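Local atomic coordinates of sporozoite-specific SAG protein (Toxoplasma gondii, PDB entry 2WNK), a protein that is a SAG2-related surface antigen of the sporozoite stage, built from two SRS domains and probably displayed on the parasite membrane. Residues 87-92 / 125-130; 49-54 / 95-100; 16-21 / 197-202. All blocks are in the same frame, centred on the assembly; numbering follows the deposited sequence.

In the fold
The three contacts step from the body of the first SRS domain to its junction with the second. Interaction 2 lays the loop 49-54 on strand 94-101, and interaction 1 lies about 17 Å away between centres, where strand 121-127 leaves the same sheet; the two are joined by a probable hydrogen bond from Ile125 N to Val96 O, 2.9 Å. Interaction 3 is about 9 Å from interaction 1, centre to centre, and strand 12-17 pairs with strand 121-127 through a probable hydrogen bond between Val17 N and Leu126 O, 2.7 Å. Of the three, only interaction 3 spans the two domains, and along the chain it encloses the other two.

Interaction 1. Residues 87-92 / 125-130; sequences DALPEA and ILVKAA
Leu89 lays its side chain against the backbone of 127-130 as the chain leaves strand 121-127. Its CB rests 3.6 Å from Lys128 O and meets the methyl of Ala130 at 3.9 Å, while CD2 extends to CG1 of Val127. With CG anti to the carbonyl carbon (chi1 -61°), the isobutyl group reaches across the departing chain, and CD1 comes beside the carbonyl oxygens of Lys128 and Ala129. Pro90 adds the CD and CG carbons of its ring: CD presses on Val127 CG1 at 3.4 Å, tighter than ordinary van der Waals contact, and CG lies a little farther from the same methyl. That branch of Val127 stands anti to its backbone N (chi1 -178°), which points it at the CD corner of the proline ring.

One direct hydrogen bond joins the backbones, from Ala130 N to Pro90 O at 2.9 Å, with an angle of 162° at the hydrogen. The same oxygen takes a CA-H...O contact from Ala129, so two neighbouring residues converge on one carbonyl. At the outer margin the Ala129 methyl meets Glu91 O at 3.4 Å. Lys128 turns its CB away.

Aliphatic carbons thus lie against one another and against main-chain carbonyls, and with the single direct hydrogen bond between the backbones they tie the loop before strand 94-101 to the start of the interdomain linker.

Interaction 2. Residues 49-54 / 95-100; sequences TTADCS and SVFFLC
Thr49 brings its backbone to the ring of Phe97, its C 3.6 Å from CD2 in an oblique approach. Thr50 continues over the aromatic group: its C lies above one face toward the rim, and its O comes 3.4 Å from Phe97 CB. Next, Ala51 N stands 3.8 Å above the ring plane, over its centre, and the Ala51 methyl touches CD1 and CE1. Phe97 CG lies anti to the carbonyl carbon (chi1 -60°), a setting that spreads the ring beneath this length of main chain.

The carbonyl of Ala51 meets Leu99 CD2 at 3.4 Å, and a water donates to both Ala51 O and Phe98 O, bridging loop and strand where they share no direct hydrogen bond. Thr50 to Cys53 form a type I beta turn, closed by Cys53 N to Thr50 O at 3.0 Å. Asp52 adds an Asx turn: its OD1 accepts from Ser54 N, which approaches from above the carboxylate plane. Cys53 then sets SG 3.5 Å from Leu99 CD1, a sulfur-to-methyl contact beside its disulfide with Cys48.

Around this contact, Phe97 also stacks with His124, and its backbone is hydrogen-bonded to Cys48. Strand 94-101 runs between strands 121-127 and 34-36 in the mixed sheet, with the 49-54 loop, which connects strands 46-48 and 56-58, laid against the side bearing Phe97 and Leu99.

Interaction 3. Residues 16-21 / 197-202; sequences TVEKAG and LEQSGL
The chain leaves strand 12-17 at Glu18 and meets a type I beta turn, Glu198 to Gly201, at the tip of a loop of the second SRS domain. The turn is closed by Gly201 N to Glu198 O at 2.9 Å. The two backbones come nearest at Glu18 and Ser200, whose CA atoms are 4.8 Å apart. Here Ser200 CA makes a CA-H...O contact with Glu18 O at 3.4 Å, and a water donates both to that oxygen and to Ser200 O, a bridge between the domains in place of a direct hydrogen bond. Gly201 completes the turn close to the lysine chain.

Among the side chains, Glu18 and Gln199 lie across one another, with carboxylate and amide planes 56° apart. The Gln199 CB packs 3.6 Å from Glu18 CD, so the aliphatic root of one residue meets the head group of the other. Glu18 OE1 and Gln199 NE2 lie only 2.6 Å apart, but the angle is poor and the pair does not count as a hydrogen bond. The firmer partner of this carboxylate is Lys128, which forms a salt bridge with OE2.

Lys19 extends beyond CG (chi2 -154°) and passes alongside the turn, its methylenes beside the carbonyl oxygens of Gln199 and Ser200: CG is 3.2 Å from Ser200 O, and CE lies near the same atom. Its NZ goes on to hydrogen-bond Cys158 O, at the end of strand 152-158 in the second domain.

This contact is therefore largely polar and modest, burying 253 Å² between the two segments. Water and the long reach of Lys19 join the domains here, and Cys158 O, which receives the NZ hydrogen bond, probably helps to stabilise the ammonium charge.

Interaction 1. Residues 87-92 / 125-130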
loop_
_atom_site.group_PDB
_atom_site.type_symbol
_atom_site.label_atom_id
_atom_site.label_comp_id
_atom_site.label_asym_id
_atom_site.label_seq_id
_atom_site.Cartn_x
_atom_site.Cartn_y
_atom_site.Cartn_z
ATOM N N ASP A 87 -5.678 5.478 -5.611
ATOM C CA ASP A 87 -6.629 5.782 -4.539
ATOM C C ASP A 87 -7.190 4.493 -3.920
ATOM O O ASP A 87 -7.396 4.412 -2.708
ATOM C CB ASP A 87 -7.783 6.667 -5.082
ATOM C CG ASP A 87 -7.317 8.076 -5.516
ATOM O OD1 ASP A 87 -6.632 8.745 -4.729
ATOM O OD2 ASP A 87 -7.623 8.515 -6.656
ATOM N N ALA A 88 -7.453 3.490 -4.754
ATOM C CA ALA A 88 -7.900 2.188 -4.265
ATOM C C ALA A 88 -7.124 1.118 -5.006
ATOM O O ALA A 88 -6.890 1.260 -6.213
ATOM C CB ALA A 88 -9.412 2.006 -4.479
ATOM N N LEU A 89 -6.664 0.085 -4.298
ATOM C CA LEU A 89 -5.899 -0.991 -4.950
ATOM C C LEU A 89 -6.827 -1.923 -5.722
ATOM O O LEU A 89 -7.967 -2.139 -5.328
ATOM C CB LEU A 89 -5.040 -1.789 -3.954
ATOM C CG LEU A 89 -3.954 -1.034 -3.177
ATOM C CD1 LEU A 89 -3.218 -1.940 -2.219
ATOM C CD2 LEU A 89 -2.976 -0.465 -4.172
ATOM N N PRO A 90 -6.342 -2.446 -6.838
ATOM C CA PRO A 90 -7.170 -3.315 -7.665
ATOM C C PRO A 90 -7.403 -4.656 -6.965
ATOM O O PRO A 90 -6.668 -5.013 -6.049
ATOM C CB PRO A 90 -6.322 -3.507 -8.926
ATOM C CG PRO A 90 -4.919 -3.323 -8.467
ATOM C CD PRO A 90 -4.975 -2.288 -7.370
ATOM N N GLU A 91 -8.376 -5.431 -7.420
ATOM C CA GLU A 91 -8.597 -6.703 -6.732
ATOM C C GLU A 91 -7.508 -7.718 -7.029
ATOM O O GLU A 91 -7.262 -8.615 -6.219
ATOM C CB GLU A 91 -9.973 -7.309 -6.990
ATOM C CG GLU A 91 -10.478 -8.085 -5.736
ATOM C CD GLU A 91 -10.200 -7.329 -4.413
ATOM O OE1 GLU A 91 -9.297 -7.734 -3.634
ATOM O OE2 GLU A 91 -10.871 -6.308 -4.153
ATOM N N ALA A 92 -6.879 -7.591 -8.200
ATOM C CA ALA A 92 -5.760 -8.435 -8.555
ATOM C C ALA A 92 -4.537 -7.572 -8.851
ATOM O O ALA A 92 -4.660 -6.504 -9.429
ATOM C CB ALA A 92 -6.096 -9.272 -9.776
ATOM N N ILE A 125 5.325 0.083 -13.330
ATOM C CA ILE A 125 4.728 0.247 -12.005
ATOM C C ILE A 125 3.908 -0.999 -11.705
ATOM O O ILE A 125 2.945 -1.302 -12.430
ATOM C CB ILE A 125 3.865 1.505 -11.888
ATOM C CG1 ILE A 125 4.703 2.762 -12.211
ATOM C CG2 ILE A 125 3.259 1.552 -10.477
ATOM C CD1 ILE A 125 3.881 4.051 -12.430
ATOM N N LEU A 126 4.336 -1.727 -10.677
ATOM C CA LEU A 126 3.624 -2.912 -10.183
ATOM C C LEU A 126 2.648 -2.486 -9.079
ATOM O O LEU A 126 3.052 -1.899 -8.083
ATOM C CB LEU A 126 4.612 -3.934 -9.631
ATOM C CG LEU A 126 3.892 -5.208 -9.144
ATOM C CD1 LEU A 126 3.190 -5.896 -10.282
ATOM C CD2 LEU A 126 4.798 -6.176 -8.387
ATOM N N VAL A 127 1.367 -2.763 -9.264
ATOM C CA VAL A 127 0.374 -2.371 -8.279
ATOM C C VAL A 127 -0.141 -3.643 -7.580
ATOM O O VAL A 127 -0.655 -4.563 -8.224
ATOM C CB VAL A 127 -0.770 -1.595 -8.931
ATOM C CG1 VAL A 127 -1.777 -1.161 -7.884
ATOM C CG2 VAL A 127 -0.224 -0.360 -9.683
ATOM N N LYS A 128 0.030 -3.704 -6.266
ATOM C CA LYS A 128 -0.337 -4.917 -5.517
ATOM C C LYS A 128 -1.846 -5.005 -5.331
ATOM O O LYS A 128 -2.543 -3.980 -5.429
ATOM C CB LYS A 128 0.339 -4.910 -4.143
ATOM C CG LYS A 128 1.868 -4.915 -4.195
ATOM C CD LYS A 128 2.379 -6.341 -4.248
ATOM C CE LYS A 128 3.889 -6.437 -4.416
ATOM N NZ LYS A 128 4.589 -6.287 -3.107
ATOM N N ALA A 129 -2.358 -6.215 -5.074
ATOM C CA ALA A 129 -3.792 -6.398 -4.910
ATOM C C ALA A 129 -4.216 -5.851 -3.537
ATOM O O ALA A 129 -3.421 -5.838 -2.612
ATOM C CB ALA A 129 -4.183 -7.877 -5.035
ATOM N N ALA A 130 -5.454 -5.375 -3.424
ATOM C CA ALA A 130 -5.990 -4.891 -2.166
ATOM C C ALA A 130 -5.980 -6.023 -1.139
ATOM O O ALA A 130 -6.417 -7.122 -1.454
ATOM C CB ALA A 130 -7.413 -4.450 -2.372
#

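Interaction 2. Residues 49-54 / 95-100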
loop_
_atom_site.group_PDB
_atom_site.type_symbol
_atom_site.label_atom_id
_atom_site.label_comp_id
_atom_site.label_asym_id
_atom_site.label_seq_id
_atom_site.Cartn_x
_atom_site.Cartn_y
_atom_site.Cartn_z
ATOM N N THR A 49 0.410 -1.271 -21.532
ATOM C CA THR A 49 0.175 -2.515 -20.840
ATOM C C THR A 49 1.224 -3.560 -21.208
ATOM O O THR A 49 1.153 -4.705 -20.782
ATOM C CB THR A 49 -1.257 -3.048 -21.126
ATOM O OG1 THR A 49 -1.424 -3.119 -22.562
ATOM C CG2 THR A 49 -2.283 -2.098 -20.460
ATOM N N THR A 50 2.200 -3.134 -22.006
ATOM C CA THR A 50 3.432 -3.869 -22.240
ATOM C C THR A 50 4.597 -2.872 -22.148
ATOM O O THR A 50 4.417 -1.650 -22.312
ATOM C CB THR A 50 3.485 -4.490 -23.623
ATOM O OG1 THR A 50 3.247 -3.445 -24.566
ATOM C CG2 THR A 50 2.435 -5.632 -23.755
ATOM N N ALA A 51 5.788 -3.387 -21.876
ATOM C CA ALA A 51 6.943 -2.525 -21.607
ATOM C C ALA A 51 7.401 -1.678 -22.818
ATOM O O ALA A 51 8.109 -0.668 -22.652
ATOM C CB ALA A 51 8.097 -3.348 -21.049
ATOM N N ASP A 52 7.017 -2.093 -24.036
ATOM C CA ASP A 52 7.338 -1.319 -25.270
ATOM C C ASP A 52 6.150 -0.570 -25.836
ATOM O O ASP A 52 6.223 -0.083 -26.940
ATOM C CB ASP A 52 7.939 -2.207 -26.353
ATOM C CG ASP A 52 6.962 -3.253 -26.887
ATOM O OD1 ASP A 52 5.897 -3.466 -26.252
ATOM O OD2 ASP A 52 7.318 -3.903 -27.871
ATOM N N CYS A 53 5.077 -0.457 -25.036
ATOM C CA CYS A 53 3.903 0.288 -25.439
ATOM C C CYS A 53 3.293 -0.286 -26.720
ATOM O O CYS A 53 2.587 0.418 -27.460
ATOM C CB CYS A 53 4.242 1.760 -25.586
ATOM S SG CYS A 53 4.402 2.549 -23.965
ATOM N N SER A 54 3.531 -1.567 -26.990
ATOM C CA SER A 54 2.843 -2.216 -28.115
ATOM C C SER A 54 1.296 -2.189 -27.903
ATOM O O SER A 54 0.527 -2.188 -28.873
ATOM C CB SER A 54 3.321 -3.667 -28.283
ATOM O OG SER A 54 2.879 -4.439 -27.171
ATOM N N SER A 95 0.130 -4.635 -13.608
ATOM C CA SER A 95 1.264 -3.808 -13.994
ATOM C C SER A 95 0.816 -2.760 -15.006
ATOM O O SER A 95 0.055 -3.052 -15.936
ATOM C CB SER A 95 2.358 -4.657 -14.637
ATOM O OG SER A 95 3.095 -5.396 -13.677
ATOM N N VAL A 96 1.286 -1.531 -14.835
ATOM C CA VAL A 96 1.196 -0.542 -15.888
ATOM C C VAL A 96 2.604 -0.089 -16.317
ATOM O O VAL A 96 3.553 -0.180 -15.552
ATOM C CB VAL A 96 0.309 0.676 -15.544
ATOM C CG1 VAL A 96 -1.152 0.199 -15.250
ATOM C CG2 VAL A 96 0.844 1.454 -14.352
ATOM N N PHE A 97 2.699 0.432 -17.522
ATOM C CA PHE A 97 3.986 0.817 -18.109
ATOM C C PHE A 97 3.899 2.154 -18.765
ATOM O O PHE A 97 2.831 2.563 -19.287
ATOM C CB PHE A 97 4.404 -0.203 -19.195
ATOM C CG PHE A 97 4.564 -1.599 -18.701
ATOM C CD1 PHE A 97 5.796 -2.019 -18.242
ATOM C CD2 PHE A 97 3.483 -2.479 -18.670
ATOM C CE1 PHE A 97 5.967 -3.319 -17.795
ATOM C CE2 PHE A 97 3.652 -3.781 -18.232
ATOM C CZ PHE A 97 4.880 -4.193 -17.795
ATOM N N PHE A 98 5.054 2.856 -18.773
ATOM C CA PHE A 98 5.212 4.017 -19.620
ATOM C C PHE A 98 6.555 3.974 -20.328
ATOM O O PHE A 98 7.456 3.203 -19.919
ATOM C CB PHE A 98 5.193 5.295 -18.754
ATOM C CG PHE A 98 3.942 5.415 -17.920
ATOM C CD1 PHE A 98 2.768 5.909 -18.495
ATOM C CD2 PHE A 98 3.933 4.989 -16.594
ATOM C CE1 PHE A 98 1.591 6.034 -17.769
ATOM C CE2 PHE A 98 2.754 5.088 -15.846
ATOM C CZ PHE A 98 1.583 5.607 -16.441
ATOM N N LEU A 99 6.707 4.798 -21.373
ATOM C CA LEU A 99 8.029 5.064 -21.903
ATOM C C LEU A 99 8.363 6.541 -21.799
ATOM O O LEU A 99 7.483 7.395 -21.999
ATOM C CB LEU A 99 8.079 4.698 -23.391
ATOM C CG LEU A 99 8.010 3.175 -23.565
ATOM C CD1 LEU A 99 7.712 2.797 -25.017
ATOM C CD2 LEU A 99 9.326 2.516 -23.090
ATOM N N CYS A 100 9.648 6.833 -21.603
ATOM C CA CYS A 100 10.171 8.182 -21.719
ATOM C C CYS A 100 10.932 8.173 -23.044
ATOM O O CYS A 100 11.804 7.313 -23.246
ATOM C CB CYS A 100 11.146 8.470 -20.575
ATOM S SG CYS A 100 10.392 8.528 -18.892
HETATM O O HOH W 1 8.161 0.318 -20.036
#

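Interaction 3. Residues 16-21 / 197-202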
loop_
_atom_site.group_PDB
_atom_site.type_symbol
_atom_site.label_atom_id
_atom_site.label_comp_id
_atom_site.label_asym_id
_atom_site.label_seq_id
_atom_site.Cartn_x
_atom_site.Cartn_y
_atom_site.Cartn_z
ATOM N N THR A 16 6.774 -0.080 -7.081
ATOM C CA THR A 16 5.678 -0.911 -6.625
ATOM C C THR A 16 4.736 -0.074 -5.755
ATOM O O THR A 16 5.191 0.693 -4.891
ATOM C CB THR A 16 6.197 -2.100 -5.812
ATOM O OG1 THR A 16 7.136 -2.853 -6.594
ATOM C CG2 THR A 16 5.051 -3.004 -5.397
ATOM N N VAL A 17 3.440 -0.209 -5.990
ATOM C CA VAL A 17 2.440 0.452 -5.165
ATOM C C VAL A 17 1.876 -0.595 -4.206
ATOM O O VAL A 17 1.282 -1.580 -4.627
ATOM C CB VAL A 17 1.306 1.086 -6.003
ATOM C CG1 VAL A 17 0.216 1.661 -5.083
ATOM C CG2 VAL A 17 1.865 2.216 -6.921
ATOM N N GLU A 18 2.045 -0.356 -2.912
ATOM C CA GLU A 18 1.729 -1.358 -1.891
ATOM C C GLU A 18 0.442 -1.060 -1.113
ATOM O O GLU A 18 -0.168 -1.959 -0.516
ATOM C CB GLU A 18 2.896 -1.442 -0.912
ATOM C CG GLU A 18 4.251 -1.524 -1.593
ATOM C CD GLU A 18 4.851 -2.908 -1.515
ATOM O OE1 GLU A 18 6.105 -3.008 -1.554
ATOM O OE2 GLU A 18 4.074 -3.885 -1.386
ATOM N N LYS A 19 0.029 0.200 -1.122
ATOM C CA LYS A 19 -1.053 0.651 -0.252
ATOM C C LYS A 19 -1.988 1.598 -0.969
ATOM O O LYS A 19 -1.536 2.398 -1.789
ATOM C CB LYS A 19 -0.459 1.432 0.889
ATOM C CG LYS A 19 -0.224 0.690 2.094
ATOM C CD LYS A 19 -0.283 1.721 3.159
ATOM C CE LYS A 19 0.070 1.173 4.472
ATOM N NZ LYS A 19 -0.187 2.204 5.499
ATOM N N ALA A 20 -3.275 1.514 -0.652
ATOM C CA ALA A 20 -4.238 2.458 -1.197
ATOM C C ALA A 20 -3.844 3.861 -0.757
ATOM O O ALA A 20 -3.562 4.086 0.428
ATOM C CB ALA A 20 -5.646 2.121 -0.720
ATOM N N GLY A 21 -3.833 4.798 -1.706
ATOM C CA GLY A 21 -3.468 6.180 -1.421
ATOM C C GLY A 21 -1.985 6.494 -1.533
ATOM O O GLY A 21 -1.577 7.620 -1.225
ATOM N N LEU A 197 4.637 -5.631 10.324
ATOM C CA LEU A 197 3.846 -4.679 9.534
ATOM C C LEU A 197 4.147 -4.738 8.010
ATOM O O LEU A 197 5.223 -4.382 7.589
ATOM C CB LEU A 197 4.042 -3.260 10.101
ATOM C CG LEU A 197 3.185 -2.140 9.494
ATOM C CD1 LEU A 197 1.704 -2.437 9.600
ATOM C CD2 LEU A 197 3.504 -0.768 10.142
ATOM N N GLU A 198 3.204 -5.198 7.179
ATOM C CA GLU A 198 3.481 -5.170 5.739
ATOM C C GLU A 198 3.730 -3.746 5.193
ATOM O O GLU A 198 3.343 -2.747 5.797
ATOM C CB GLU A 198 2.357 -5.818 4.945
ATOM C CG GLU A 198 1.833 -7.090 5.530
ATOM C CD GLU A 198 2.363 -8.316 4.839
ATOM O OE1 GLU A 198 3.595 -8.393 4.598
ATOM O OE2 GLU A 198 1.533 -9.208 4.537
ATOM N N GLN A 199 4.381 -3.649 4.037
ATOM C CA GLN A 199 4.432 -2.375 3.332
ATOM C C GLN A 199 2.981 -1.991 3.019
ATOM O O GLN A 199 2.605 -0.812 2.930
ATOM C CB GLN A 199 5.205 -2.571 2.043
ATOM C CG GLN A 199 6.567 -3.265 2.242
ATOM C CD GLN A 199 6.786 -4.382 1.231
ATOM O OE1 GLN A 199 6.189 -5.462 1.340
ATOM N NE2 GLN A 199 7.640 -4.128 0.243
ATOM N N SER A 200 2.151 -3.010 2.898
ATOM C CA SER A 200 0.727 -2.829 2.614
ATOM C C SER A 200 -0.051 -2.332 3.827
ATOM O O SER A 200 -1.194 -1.911 3.707
ATOM C CB SER A 200 0.125 -4.157 2.252
ATOM O OG SER A 200 0.401 -5.094 3.297
ATOM N N GLY A 201 0.571 -2.410 4.996
ATOM C CA GLY A 201 -0.088 -2.016 6.254
ATOM C C GLY A 201 -0.886 -3.142 6.852
ATOM O O GLY A 201 -1.511 -2.989 7.911
ATOM N N LEU A 202 -0.833 -4.289 6.209
ATOM C CA LEU A 202 -1.523 -5.480 6.741
ATOM C C LEU A 202 -0.901 -6.084 7.982
ATOM O O LEU A 202 0.320 -6.276 8.060
ATOM C CB LEU A 202 -1.628 -6.531 5.622
ATOM C CG LEU A 202 -2.321 -7.826 5.981
ATOM C CD1 LEU A 202 -3.793 -7.531 6.222
ATOM C CD2 LEU A 202 -2.185 -8.725 4.752
HETATM O O HOH W 2 -2.785 -1.997 1.430
#